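Local coordinates for protein luciferase-like enzymeAMP-CoA-ligase (Zophobas atratus, PDB 4W8O) that is a luciferase-like AMP-CoA ligase that probably uses ATP to activate carboxylic acids as acyl-adenylates before transfer to coenzyme A, at residues 370-375 and 410-415; 377-382 and 403-408. All blocks are in the same frame, centred on the assembly; numbering follows the deposited sequence.

Contact 1 of 2, residues 370-375 and 410-415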
# COMPACT_ATOMS: atom_id res chain seq x y z
N GLY A 370 9.23 25.67 -16.06
CA GLY A 370 8.12 25.44 -16.96
C GLY A 370 8.15 24.06 -17.56
O GLY A 370 8.97 23.22 -17.17
N PRO A 371 7.24 23.80 -18.51
CA PRO A 371 7.17 22.49 -19.16
C PRO A 371 8.38 22.23 -20.05
O PRO A 371 8.99 23.17 -20.55
CB PRO A 371 5.88 22.57 -19.99
CG PRO A 371 5.70 24.03 -20.26
CD PRO A 371 6.24 24.74 -19.06
N ASN A 372 8.72 20.95 -20.23
CA ASN A 372 9.91 20.54 -21.01
C ASN A 372 11.22 21.12 -20.47
O ASN A 372 12.13 21.46 -21.25
CB ASN A 372 9.73 20.89 -22.49
CG ASN A 372 8.51 20.22 -23.09
OD1 ASN A 372 8.46 19.00 -23.20
ND2 ASN A 372 7.52 21.02 -23.46
N GLN A 373 11.30 21.23 -19.15
CA GLN A 373 12.52 21.63 -18.45
C GLN A 373 12.72 20.65 -17.30
O GLN A 373 11.94 20.63 -16.33
CB GLN A 373 12.40 23.05 -17.92
CG GLN A 373 11.97 24.07 -18.97
CD GLN A 373 11.87 25.49 -18.43
OE1 GLN A 373 10.85 26.17 -18.59
NE2 GLN A 373 12.94 25.94 -17.77
N LYS A 374 13.74 19.80 -17.41
CA LYS A 374 13.99 18.78 -16.41
C LYS A 374 14.53 19.38 -15.11
O LYS A 374 15.26 20.37 -15.12
CB LYS A 374 14.91 17.67 -16.94
CG LYS A 374 16.35 18.08 -17.23
CD LYS A 374 17.28 16.88 -17.34
CE LYS A 374 18.02 16.65 -16.03
NZ LYS A 374 18.68 15.31 -15.96
N GLY A 375 14.14 18.80 -13.99
CA GLY A 375 14.58 19.22 -12.67
C GLY A 375 14.14 18.20 -11.63
O GLY A 375 13.73 17.10 -11.99
N TYR A 410 10.22 16.03 -15.69
CA TYR A 410 9.64 17.24 -16.28
C TYR A 410 8.17 16.95 -16.59
O TYR A 410 7.75 15.79 -16.54
CB TYR A 410 10.38 17.61 -17.58
CG TYR A 410 10.21 16.59 -18.68
CD1 TYR A 410 11.10 15.52 -18.80
CD2 TYR A 410 9.15 16.66 -19.58
CE1 TYR A 410 10.94 14.57 -19.79
CE2 TYR A 410 8.98 15.71 -20.58
CZ TYR A 410 9.89 14.66 -20.67
OH TYR A 410 9.74 13.71 -21.66
N TYR A 411 7.41 18.00 -16.93
CA TYR A 411 6.01 17.84 -17.36
C TYR A 411 5.73 18.50 -18.72
O TYR A 411 6.49 19.33 -19.19
CB TYR A 411 5.03 18.38 -16.31
CG TYR A 411 5.16 19.86 -16.04
CD1 TYR A 411 6.09 20.34 -15.13
CD2 TYR A 411 4.34 20.79 -16.69
CE1 TYR A 411 6.22 21.69 -14.88
CE2 TYR A 411 4.47 22.15 -16.45
CZ TYR A 411 5.41 22.59 -15.54
OH TYR A 411 5.54 23.93 -15.27
N ASP A 412 4.61 18.10 -19.31
CA ASP A 412 4.13 18.60 -20.61
C ASP A 412 3.46 19.96 -20.54
O ASP A 412 3.20 20.47 -19.46
CB ASP A 412 3.06 17.64 -21.17
CG ASP A 412 3.64 16.53 -21.96
OD1 ASP A 412 4.87 16.54 -22.15
OD2 ASP A 412 2.88 15.65 -22.40
N ASP A 413 3.17 20.52 -21.71
CA ASP A 413 2.24 21.65 -21.83
C ASP A 413 0.85 21.25 -21.34
O ASP A 413 0.14 22.07 -20.78
CB ASP A 413 2.15 22.13 -23.29
CG ASP A 413 3.39 22.88 -23.75
OD1 ASP A 413 4.11 23.46 -22.90
OD2 ASP A 413 3.65 22.90 -24.97
N ASP A 414 0.47 19.99 -21.55
CA ASP A 414 -0.78 19.42 -21.00
C ASP A 414 -0.66 18.87 -19.57
O ASP A 414 -1.58 18.21 -19.08
CB ASP A 414 -1.30 18.31 -21.92
CG ASP A 414 -1.53 18.80 -23.32
OD1 ASP A 414 -2.03 19.93 -23.49
OD2 ASP A 414 -1.22 18.05 -24.27
N GLY A 415 0.45 19.13 -18.89
CA GLY A 415 0.62 18.73 -17.50
C GLY A 415 0.88 17.25 -17.24
O GLY A 415 0.84 16.81 -16.09
O HOH W 1 9.09 20.41 -16.87
O HOH W 2 7.18 23.44 -23.90
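Gly370 and Tyr411 are joined through a single water that three backbone groups grip. It donates to Gly370 O at 2.8 Å and accepts from Tyr411 N at 2.9 Å. A longer bond, 3.3 Å, reaches it from Gln373 N, so one water joins Gly370 and Gln373 of the short loop that interrupts strand 367-380 to Tyr411. The direct link lies next door: Asn372 N donates to Tyr411 O over 2.9 Å with an N-H...O angle of 158°.

The Tyr411 ring packs against the loop. Its CG sits between the backbone N and the carbonyl carbon (chi1 62°), which turns one ring face to Pro371. The proline CA stands over that face, offset toward the rim, 4.1 Å from the ring centroid, a CH-pi contact. Pro371 CB continues the packing against CE2 of Tyr411 at 3.8 Å. At the far end of the ring, OH lies beside Gly370 CA but makes its hydrogen bond to Val369 O; together these should restrict rotation of the ring.

On the other flank of the proline, Asp413 OD1 abuts Pro371 CG at 3.1 Å; Asp413 belongs to the type I turn from Asp412 to Gly415 that leads into strand 417-422. The same OD1 takes a hydrogen bond from a second water, whose short leg to the Asn372 amide is doubtful. Tyr410 comes nearest through CB, 3.6 Å from Gln373 O, while its ring also meets Tyr418 with nearly parallel planes. Because the loop breaks the regular strand pairing, its backbone groups near Tyr411 are satisfied by one direct bond and, for the rest, partly through a water that joins three backbone groups.

Contact 2 of 2, residues 377-382 and 403-408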
# COMPACT_ATOMS: atom_id res chain seq x y z
N LEU A 377 11.68 16.59 -9.02
CA LEU A 377 10.25 16.54 -8.66
C LEU A 377 10.05 16.74 -7.17
O LEU A 377 10.63 16.02 -6.34
CB LEU A 377 9.59 15.23 -9.08
CG LEU A 377 8.98 15.26 -10.48
CD1 LEU A 377 10.10 15.23 -11.52
CD2 LEU A 377 8.02 14.10 -10.68
N ARG A 378 9.22 17.72 -6.84
CA ARG A 378 8.84 17.97 -5.46
C ARG A 378 7.34 18.05 -5.34
O ARG A 378 6.67 18.60 -6.21
CB ARG A 378 9.51 19.24 -4.96
CG ARG A 378 11.01 19.23 -5.21
CD ARG A 378 11.73 20.16 -4.27
NE ARG A 378 13.15 20.22 -4.58
CZ ARG A 378 13.95 21.23 -4.25
NH1 ARG A 378 13.47 22.28 -3.60
NH2 ARG A 378 15.23 21.20 -4.59
N VAL A 379 6.81 17.51 -4.25
CA VAL A 379 5.37 17.29 -4.10
C VAL A 379 4.88 17.66 -2.70
O VAL A 379 5.67 17.67 -1.75
CB VAL A 379 5.02 15.82 -4.41
CG1 VAL A 379 5.39 15.48 -5.85
CG2 VAL A 379 5.73 14.87 -3.46
N LYS A 380 3.59 17.97 -2.59
CA LYS A 380 3.00 18.39 -1.32
C LYS A 380 1.51 18.07 -1.26
O LYS A 380 0.78 18.38 -2.19
CB LYS A 380 3.21 19.89 -1.10
CG LYS A 380 2.80 20.37 0.29
CD LYS A 380 3.16 21.83 0.49
CE LYS A 380 2.74 22.35 1.85
NZ LYS A 380 3.17 23.77 2.04
N SER A 381 1.09 17.45 -0.17
CA SER A 381 -0.30 17.10 0.07
C SER A 381 -0.50 16.66 1.51
O SER A 381 0.47 16.45 2.25
CB SER A 381 -0.74 15.96 -0.85
OG SER A 381 -0.35 14.69 -0.35
N ASP A 382 -1.76 16.46 1.87
CA ASP A 382 -2.12 16.00 3.21
C ASP A 382 -1.84 14.51 3.40
O ASP A 382 -2.02 14.01 4.51
CB ASP A 382 -3.60 16.26 3.49
CG ASP A 382 -3.92 17.73 3.67
OD1 ASP A 382 -2.98 18.57 3.74
OD2 ASP A 382 -5.12 18.04 3.75
N LEU A 403 7.80 17.73 -0.26
CA LEU A 403 8.63 16.52 -0.21
C LEU A 403 9.52 16.46 -1.45
O LEU A 403 9.04 16.57 -2.57
CB LEU A 403 7.76 15.26 -0.13
CG LEU A 403 8.47 13.89 -0.20
CD1 LEU A 403 9.22 13.58 1.09
CD2 LEU A 403 7.47 12.78 -0.51
N LYS A 404 10.82 16.27 -1.23
CA LYS A 404 11.75 16.04 -2.33
C LYS A 404 11.67 14.57 -2.71
O LYS A 404 11.96 13.71 -1.88
CB LYS A 404 13.17 16.39 -1.89
CG LYS A 404 13.33 17.82 -1.39
CD LYS A 404 14.71 18.02 -0.79
CE LYS A 404 14.84 19.36 -0.09
NZ LYS A 404 16.02 19.36 0.82
N THR A 405 11.23 14.26 -3.93
CA THR A 405 11.02 12.87 -4.32
C THR A 405 12.32 12.12 -4.59
O THR A 405 12.32 10.89 -4.65
CB THR A 405 10.17 12.73 -5.60
OG1 THR A 405 10.87 13.35 -6.69
CG2 THR A 405 8.79 13.35 -5.41
N GLY A 406 13.40 12.86 -4.79
CA GLY A 406 14.67 12.27 -5.20
C GLY A 406 14.69 11.85 -6.65
O GLY A 406 15.64 11.19 -7.09
N ASP A 407 13.67 12.23 -7.42
CA ASP A 407 13.58 11.89 -8.83
C ASP A 407 13.77 13.13 -9.68
O ASP A 407 13.39 14.23 -9.28
CB ASP A 407 12.21 11.27 -9.16
CG ASP A 407 11.97 9.96 -8.44
OD1 ASP A 407 12.84 9.07 -8.52
OD2 ASP A 407 10.90 9.82 -7.80
N ILE A 408 14.36 12.93 -10.85
CA ILE A 408 14.53 13.97 -11.86
C ILE A 408 13.50 13.70 -12.95
O ILE A 408 13.35 12.56 -13.40
CB ILE A 408 15.94 13.93 -12.47
CG1 ILE A 408 17.00 14.28 -11.41
CG2 ILE A 408 16.06 14.87 -13.66
CD1 ILE A 408 16.77 15.59 -10.68
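Thr405 turns OG1 toward Leu377 by placing it between its own backbone N and carbonyl carbon (chi1 62°), while CG2, anti to the carbonyl carbon, goes to Val379. From there OG1 donates to Leu377 O over 2.7 Å, approaching tilted from the carbonyl plane. Thr405 N donates to the same oxygen at 3.0 Å, nearly in line with the C=O, so one residue grips Leu377 O twice. OG1 also accepts from Asp407 N at 3.1 Å, closing an ST turn around Gly406, where the chain takes a corner with positive phi. Beyond the corner, Leu377 N donates to Asp407 O at 2.9 Å.

Further along, the strands pair antiparallel: Val379 and Leu403 form a hydrogen-bonded pair, and Arg378 faces Lys404 in a non-hydrogen-bonded one. Val379 CG2 lies 3.9 Å from Leu403 CB, and Thr405 CG2 meets the valine on the same face, against Met324 and Tyr322 of strand 317-324.

On the Arg378 face, the extended arginine runs alongside Lys404, whose CG sits over one face of the guanidinium, 4.0 Å from NE, which is buried here with no partner in the model. Arg378 NH2 and Lys404 NZ stay 5.8 Å apart, each residue with its own partners: the arginine with Glu376, Glu366 and Asp398, the lysine with Glu395 O. Asp407 itself forms a salt bridge with Arg422 and bonds to Tyr322; in ANL relatives the aspartate of this Thr-Gly-Asp motif binds the adenylate ribose. The threonine hydroxyl, bonded to Leu377 O and Asp407 N, thus probably holds the corner that positions Asp407.

How the contacts relate
Both contacts join strand 367-380 to strand 403-411, with contact 1 at the end of the paired strands farther from the chain's centre, where the contact is only partly buried, and contact 2 further in. Their centres are about 15 Å apart, and they lie about 28 Å and 18 Å from the centre of the chain. Backbone bonding between Gly375 and Gly409 carries the pairing from one to the other, and side chains bridge the join too: Lys374 NZ packs 3.5 Å from Ile408 CG2. The ligand pocket, occupied by a polyethylene glycol, is on the side of contact 2, where Leu403 touches Met324 and Glu326, both pocket residues.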